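PDB 3AIZ: DNA polymerase sliding clamp C from Sulfolobus tokodaii, which serves as one subunit of a ring-shaped sliding clamp that encircles DNA and tethers DNA polymerase and other processing proteins to it. Local coordinates for residues 4-9 / 55-60; 214-219 / 226-231. All coordinates share one frame; numbering follows the deposited sequence.

Contact 1: residues 4-9 / 55-60; sequences KVIDAD and YFEEYN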
loop_
_atom_site.group_PDB
_atom_site.type_symbol
_atom_site.label_atom_id
_atom_site.label_comp_id
_atom_site.label_asym_id
_atom_site.label_seq_id
_atom_site.Cartn_x
_atom_site.Cartn_y
_atom_site.Cartn_z
ATOM N N LYS C 4 -43.449 5.180 -9.272
ATOM C CA LYS C 4 -42.696 4.198 -8.497
ATOM C C LYS C 4 -41.556 3.572 -9.296
ATOM O O LYS C 4 -41.761 3.059 -10.396
ATOM C CB LYS C 4 -43.626 3.100 -7.975
ATOM C CG LYS C 4 -42.908 1.980 -7.237
ATOM C CD LYS C 4 -43.869 0.870 -6.842
ATOM C CE LYS C 4 -43.149 -0.248 -6.102
ATOM N NZ LYS C 4 -44.081 -1.339 -5.700
ATOM N N VAL C 5 -40.354 3.614 -8.729
ATOM C CA VAL C 5 -39.180 3.015 -9.350
ATOM C C VAL C 5 -38.722 1.804 -8.550
ATOM O O VAL C 5 -38.682 1.848 -7.321
ATOM C CB VAL C 5 -38.013 4.015 -9.426
ATOM C CG1 VAL C 5 -36.765 3.338 -9.971
ATOM C CG2 VAL C 5 -38.393 5.213 -10.278
ATOM N N ILE C 6 -38.372 0.725 -9.243
ATOM C CA ILE C 6 -37.886 -0.474 -8.569
ATOM C C ILE C 6 -36.376 -0.422 -8.338
ATOM O O ILE C 6 -35.919 -0.392 -7.196
ATOM C CB ILE C 6 -38.259 -1.756 -9.335
ATOM C CG1 ILE C 6 -39.777 -1.951 -9.328
ATOM C CG2 ILE C 6 -37.570 -2.963 -8.717
ATOM C CD1 ILE C 6 -40.237 -3.209 -10.032
ATOM N N ASP C 7 -35.606 -0.413 -9.422
ATOM C CA ASP C 7 -34.155 -0.310 -9.316
ATOM C C ASP C 7 -33.750 1.133 -9.040
ATOM O O ASP C 7 -33.192 1.807 -9.905
ATOM C CB ASP C 7 -33.479 -0.816 -10.592
ATOM C CG ASP C 7 -31.966 -0.894 -10.462
ATOM O OD1 ASP C 7 -31.435 -0.510 -9.399
ATOM O OD2 ASP C 7 -31.308 -1.343 -11.424
ATOM N N ALA C 8 -34.035 1.598 -7.829
ATOM C CA ALA C 8 -33.782 2.985 -7.456
ATOM C C ALA C 8 -32.294 3.276 -7.291
ATOM O O ALA C 8 -31.882 4.435 -7.272
ATOM C CB ALA C 8 -34.537 3.339 -6.184
ATOM N N ASP C 9 -31.492 2.223 -7.172
ATOM C CA ASP C 9 -30.051 2.384 -7.015
ATOM C C ASP C 9 -29.439 2.990 -8.273
ATOM O O ASP C 9 -28.701 3.973 -8.209
ATOM C CB ASP C 9 -29.385 1.042 -6.704
ATOM C CG ASP C 9 -27.909 1.185 -6.380
ATOM O OD1 ASP C 9 -27.539 2.171 -5.708
ATOM O OD2 ASP C 9 -27.119 0.309 -6.792
ATOM N N TYR C 55 -40.522 2.741 -18.090
ATOM C CA TYR C 55 -39.334 2.592 -17.257
ATOM C C TYR C 55 -39.731 2.319 -15.812
ATOM O O TYR C 55 -39.045 1.594 -15.093
ATOM C CB TYR C 55 -38.470 3.854 -17.335
ATOM C CG TYR C 55 -37.247 3.832 -16.444
ATOM C CD1 TYR C 55 -36.022 3.389 -16.925
ATOM C CD2 TYR C 55 -37.315 4.265 -15.125
ATOM C CE1 TYR C 55 -34.903 3.370 -16.117
ATOM C CE2 TYR C 55 -36.200 4.251 -14.311
ATOM C CZ TYR C 55 -34.996 3.802 -14.812
ATOM O OH TYR C 55 -33.882 3.786 -14.005
ATOM N N PHE C 56 -40.848 2.908 -15.397
ATOM C CA PHE C 56 -41.336 2.758 -14.035
ATOM C C PHE C 56 -42.267 1.561 -13.920
ATOM O O PHE C 56 -42.895 1.153 -14.898
ATOM C CB PHE C 56 -42.081 4.022 -13.599
ATOM C CG PHE C 56 -41.312 5.291 -13.829
ATOM C CD1 PHE C 56 -40.319 5.683 -12.948
ATOM C CD2 PHE C 56 -41.586 6.092 -14.922
ATOM C CE1 PHE C 56 -39.615 6.853 -13.153
ATOM C CE2 PHE C 56 -40.884 7.262 -15.134
ATOM C CZ PHE C 56 -39.897 7.643 -14.248
ATOM N N GLU C 57 -42.355 0.998 -12.718
ATOM C CA GLU C 57 -43.307 -0.070 -12.450
ATOM C C GLU C 57 -44.712 0.516 -12.372
ATOM O O GLU C 57 -45.680 -0.098 -12.822
ATOM C CB GLU C 57 -42.965 -0.789 -11.146
ATOM C CG GLU C 57 -43.915 -1.922 -10.801
ATOM C CD GLU C 57 -43.665 -2.493 -9.418
ATOM O OE1 GLU C 57 -42.770 -1.980 -8.715
ATOM O OE2 GLU C 57 -44.367 -3.453 -9.033
ATOM N N GLU C 58 -44.811 1.711 -11.797
ATOM C CA GLU C 58 -46.078 2.425 -11.711
ATOM C C GLU C 58 -45.893 3.868 -12.157
ATOM O O GLU C 58 -44.981 4.556 -11.699
ATOM C CB GLU C 58 -46.628 2.387 -10.284
ATOM C CG GLU C 58 -46.968 0.993 -9.779
ATOM C CD GLU C 58 -47.498 0.998 -8.356
ATOM O OE1 GLU C 58 -47.651 2.096 -7.779
ATOM O OE2 GLU C 58 -47.759 -0.097 -7.813
ATOM N N TYR C 59 -46.760 4.323 -13.057
ATOM C CA TYR C 59 -46.691 5.687 -13.564
ATOM C C TYR C 59 -48.089 6.284 -13.673
ATOM O O TYR C 59 -48.867 5.906 -14.547
ATOM C CB TYR C 59 -45.996 5.715 -14.927
ATOM C CG TYR C 59 -45.582 7.099 -15.376
ATOM C CD1 TYR C 59 -44.346 7.622 -15.020
ATOM C CD2 TYR C 59 -46.426 7.881 -16.153
ATOM C CE1 TYR C 59 -43.962 8.886 -15.426
ATOM C CE2 TYR C 59 -46.049 9.146 -16.564
ATOM C CZ TYR C 59 -44.816 9.642 -16.197
ATOM O OH TYR C 59 -44.436 10.901 -16.602
ATOM N N ASN C 60 -48.400 7.216 -12.780
ATOM C CA ASN C 60 -49.725 7.822 -12.744
ATOM C C ASN C 60 -49.676 9.343 -12.848
ATOM O O ASN C 60 -49.652 10.043 -11.836
ATOM C CB ASN C 60 -50.464 7.406 -11.469
ATOM C CG ASN C 60 -51.878 7.954 -11.406
ATOM O OD1 ASN C 60 -52.399 8.478 -12.393
ATOM N ND2 ASN C 60 -52.508 7.832 -10.244
#
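Lys4 and Glu57 leave their backbones in the same direction as two neighbouring extended chains, so that the ammonium group reaches the carboxylate near the ends of both. The lysine is stretched out fully, its CG anti to the backbone N (chi1 176°), and Glu57 is extended in the same manner; Lys4 NZ and Glu57 OE1 form a salt bridge of 3.3 Å. The Ile6 side chain lies across the glutamate, its CG1 and CD1 against OE1 and the aliphatic part of Glu57, which gives that oxygen both a charged and an apolar neighbour. Glu58 passes the lysine chain at a slant, with the two CB atoms of Lys4 and Glu58 3.9 Å apart and its carboxylate carbon near Lys4 CD, but the carboxylate is engaged by Arg2 in a salt bridge through OE1.

Val5 is buried. Its CG2 meets the Phe56 ring at the edge, in the ring plane, with CD1 as the nearest ring atom, while Tyr55 CD2 lies over one face of the same ring, toward its rim. Phe11 of helix 8-18 touches all three side chains. Two backbone bonds fix the register: Lys4 N to Glu58 O (2.9 Å), and the more bent Glu57 N to Lys4 O (3.2 Å, 136° at the hydrogen).

Strand 58-60, outermost in its sheet within this chain, thus pairs antiparallel with strand 2-5. Strand 2-5 then leads through an inverse gamma turn centred on Asp7, also the N-cap, into helix 8-18, in the N-terminal domain of the PCNA fold.

Contact 2: residues 214-219 / 226-231; sequences TVEIAF and KLRYNL
Val215 lays its CG2 over one face of the Tyr229 ring, a CH-pi contact 3.9 Å from CG2 to the ring centroid and 18° off the ring normal. CG2, anti to the backbone N, is the methyl that reaches the ring; the two side chains stand together on one face of the sheet. On that same sheet face, Ile217 CG2 packs against Leu227 CD2 at 3.8 Å.

The backbones hold these pairs in antiparallel register. Glu216 and Arg228 exchange two nearly straight bonds, Glu216 N to Arg228 O and Arg228 N to Glu216 O (2.9 Å, 173° at the hydrogen), and Ala218 and Lys226 exchange another two. Asn230 N closes the series on Thr214 O.

Further out, Phe139 of helix 136-149 touches Val215, Ile217 and Tyr229, and Tyr229 OH is hydrogen-bonded to Thr205 OG1. On the face of Glu216, Arg228 and Lys226, Arg228 NE makes a salt bridge with Asp238 of strand 235-241, and the guanidinium is in cation-pi contact with Tyr236. The segments belong to the beta hairpin of strands 214-220 and 223-231, inside the large antiparallel sheet of the sliding-clamp fold, with a helix packed on its apolar face.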
loop_
_atom_site.group_PDB
_atom_site.type_symbol
_atom_site.label_atom_id
_atom_site.label_comp_id
_atom_site.label_asym_id
_atom_site.label_seq_id
_atom_site.Cartn_x
_atom_site.Cartn_y
_atom_site.Cartn_z
ATOM N N THR C 214 -26.179 0.714 -22.940
ATOM C CA THR C 214 -25.324 1.083 -24.062
ATOM C C THR C 214 -25.308 2.597 -24.253
ATOM O O THR C 214 -26.235 3.292 -23.842
ATOM C CB THR C 214 -25.779 0.410 -25.373
ATOM O OG1 THR C 214 -27.078 0.890 -25.742
ATOM C CG2 THR C 214 -25.826 -1.103 -25.208
ATOM N N VAL C 215 -24.249 3.101 -24.878
ATOM C CA VAL C 215 -24.108 4.533 -25.114
ATOM C C VAL C 215 -23.799 4.822 -26.579
ATOM O O VAL C 215 -22.942 4.176 -27.180
ATOM C CB VAL C 215 -23.005 5.146 -24.226
ATOM C CG1 VAL C 215 -21.696 4.387 -24.398
ATOM C CG2 VAL C 215 -22.822 6.622 -24.542
ATOM N N GLU C 216 -24.503 5.793 -27.148
ATOM C CA GLU C 216 -24.286 6.177 -28.538
ATOM C C GLU C 216 -23.472 7.461 -28.624
ATOM O O GLU C 216 -23.844 8.484 -28.052
ATOM C CB GLU C 216 -25.619 6.326 -29.273
ATOM C CG GLU C 216 -26.435 5.042 -29.313
ATOM C CD GLU C 216 -27.788 5.220 -29.976
ATOM O OE1 GLU C 216 -27.886 6.024 -30.928
ATOM O OE2 GLU C 216 -28.753 4.552 -29.545
ATOM N N ILE C 217 -22.354 7.391 -29.341
ATOM C CA ILE C 217 -21.443 8.518 -29.483
ATOM C C ILE C 217 -21.522 9.092 -30.892
ATOM O O ILE C 217 -21.287 8.383 -31.869
ATOM C CB ILE C 217 -19.991 8.090 -29.215
ATOM C CG1 ILE C 217 -19.916 7.225 -27.953
ATOM C CG2 ILE C 217 -19.085 9.306 -29.105
ATOM C CD1 ILE C 217 -18.574 6.556 -27.748
ATOM N N ALA C 218 -21.856 10.374 -30.994
ATOM C CA ALA C 218 -21.965 11.037 -32.290
ATOM C C ALA C 218 -21.315 12.415 -32.241
ATOM O O ALA C 218 -21.450 13.137 -31.256
ATOM C CB ALA C 218 -23.421 11.147 -32.711
ATOM N N PHE C 219 -20.610 12.777 -33.306
ATOM C CA PHE C 219 -19.902 14.051 -33.337
ATOM C C PHE C 219 -19.443 14.410 -34.742
ATOM O O PHE C 219 -19.609 13.633 -35.682
ATOM C CB PHE C 219 -18.693 14.008 -32.401
ATOM C CG PHE C 219 -17.626 13.046 -32.836
ATOM C CD1 PHE C 219 -17.631 11.735 -32.385
ATOM C CD2 PHE C 219 -16.620 13.449 -33.700
ATOM C CE1 PHE C 219 -16.653 10.846 -32.784
ATOM C CE2 PHE C 219 -15.639 12.564 -34.105
ATOM C CZ PHE C 219 -15.654 11.261 -33.645
ATOM N N LYS C 226 -22.629 14.485 -29.176
ATOM C CA LYS C 226 -23.835 13.947 -28.563
ATOM C C LYS C 226 -23.599 12.579 -27.941
ATOM O O LYS C 226 -23.497 11.575 -28.646
ATOM C CB LYS C 226 -24.988 13.864 -29.565
ATOM C CG LYS C 226 -26.295 13.421 -28.926
ATOM C CD LYS C 226 -27.382 13.154 -29.952
ATOM C CE LYS C 226 -28.653 12.673 -29.268
ATOM N NZ LYS C 226 -29.670 12.190 -30.237
ATOM N N LEU C 227 -23.510 12.548 -26.616
ATOM C CA LEU C 227 -23.446 11.291 -25.889
ATOM C C LEU C 227 -24.846 10.906 -25.440
ATOM O O LEU C 227 -25.425 11.549 -24.564
ATOM C CB LEU C 227 -22.524 11.409 -24.676
ATOM C CG LEU C 227 -21.050 11.709 -24.943
ATOM C CD1 LEU C 227 -20.312 11.955 -23.636
ATOM C CD2 LEU C 227 -20.403 10.580 -25.729
ATOM N N ARG C 228 -25.400 9.868 -26.055
ATOM C CA ARG C 228 -26.707 9.372 -25.654
ATOM C C ARG C 228 -26.564 8.097 -24.848
ATOM O O ARG C 228 -26.289 7.032 -25.397
ATOM C CB ARG C 228 -27.601 9.114 -26.867
ATOM C CG ARG C 228 -28.747 8.156 -26.571
ATOM C CD ARG C 228 -29.780 8.141 -27.679
ATOM N NE ARG C 228 -30.484 9.415 -27.779
ATOM C CZ ARG C 228 -31.633 9.582 -28.422
ATOM N NH1 ARG C 228 -32.214 8.548 -29.016
ATOM N NH2 ARG C 228 -32.208 10.777 -28.464
ATOM N N TYR C 229 -26.741 8.212 -23.538
ATOM C CA TYR C 229 -26.736 7.044 -22.676
ATOM C C TYR C 229 -28.118 6.409 -22.676
ATOM O O TYR C 229 -29.043 6.914 -22.041
ATOM C CB TYR C 229 -26.316 7.421 -21.258
ATOM C CG TYR C 229 -24.854 7.780 -21.130
ATOM C CD1 TYR C 229 -24.434 9.101 -21.205
ATOM C CD2 TYR C 229 -23.894 6.797 -20.933
ATOM C CE1 TYR C 229 -23.098 9.434 -21.083
ATOM C CE2 TYR C 229 -22.556 7.120 -20.812
ATOM C CZ TYR C 229 -22.164 8.439 -20.887
ATOM O OH TYR C 229 -20.832 8.764 -20.767
ATOM N N ASN C 230 -28.254 5.307 -23.405
ATOM C CA ASN C 230 -29.527 4.608 -23.509
ATOM C C ASN C 230 -30.030 4.112 -22.161
ATOM O O ASN C 230 -29.252 3.655 -21.323
ATOM C CB ASN C 230 -29.420 3.438 -24.489
ATOM C CG ASN C 230 -29.146 3.891 -25.911
ATOM O OD1 ASN C 230 -28.350 3.279 -26.623
ATOM N ND2 ASN C 230 -29.804 4.967 -26.330
ATOM N N LEU C 231 -31.340 4.208 -21.960
ATOM C CA LEU C 231 -31.969 3.741 -20.734
ATOM C C LEU C 231 -33.010 2.681 -21.060
ATOM O O LEU C 231 -33.528 2.640 -22.177
ATOM C CB LEU C 231 -32.626 4.908 -19.996
ATOM C CG LEU C 231 -31.689 5.992 -19.465
ATOM C CD1 LEU C 231 -32.485 7.192 -18.983
ATOM C CD2 LEU C 231 -30.806 5.441 -18.352
#

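Overall arrangement
Contact 1 belongs to the N-terminal domain and contact 2 to the C-terminal domain, with centres 23 Å apart and no direct touch. The centre of contact 2 is about 9 Å from the centre of the chain, that of contact 1 about 18 Å. Contact 2 pairs two interior strands of the larger sheet through five backbone bonds. Contact 1 is peripheral: it has a single strand bridge beside a turn, and adds a Lys4-Glu57 salt bridge in a more exposed setting. The two nevertheless share a scheme, each setting an apolar side with an aromatic ring and a helical phenylalanine, Phe11 or Phe139, against a side carrying charged residues. Sequence-distant segments meet in contact 1, whereas contact 2 is a local hairpin.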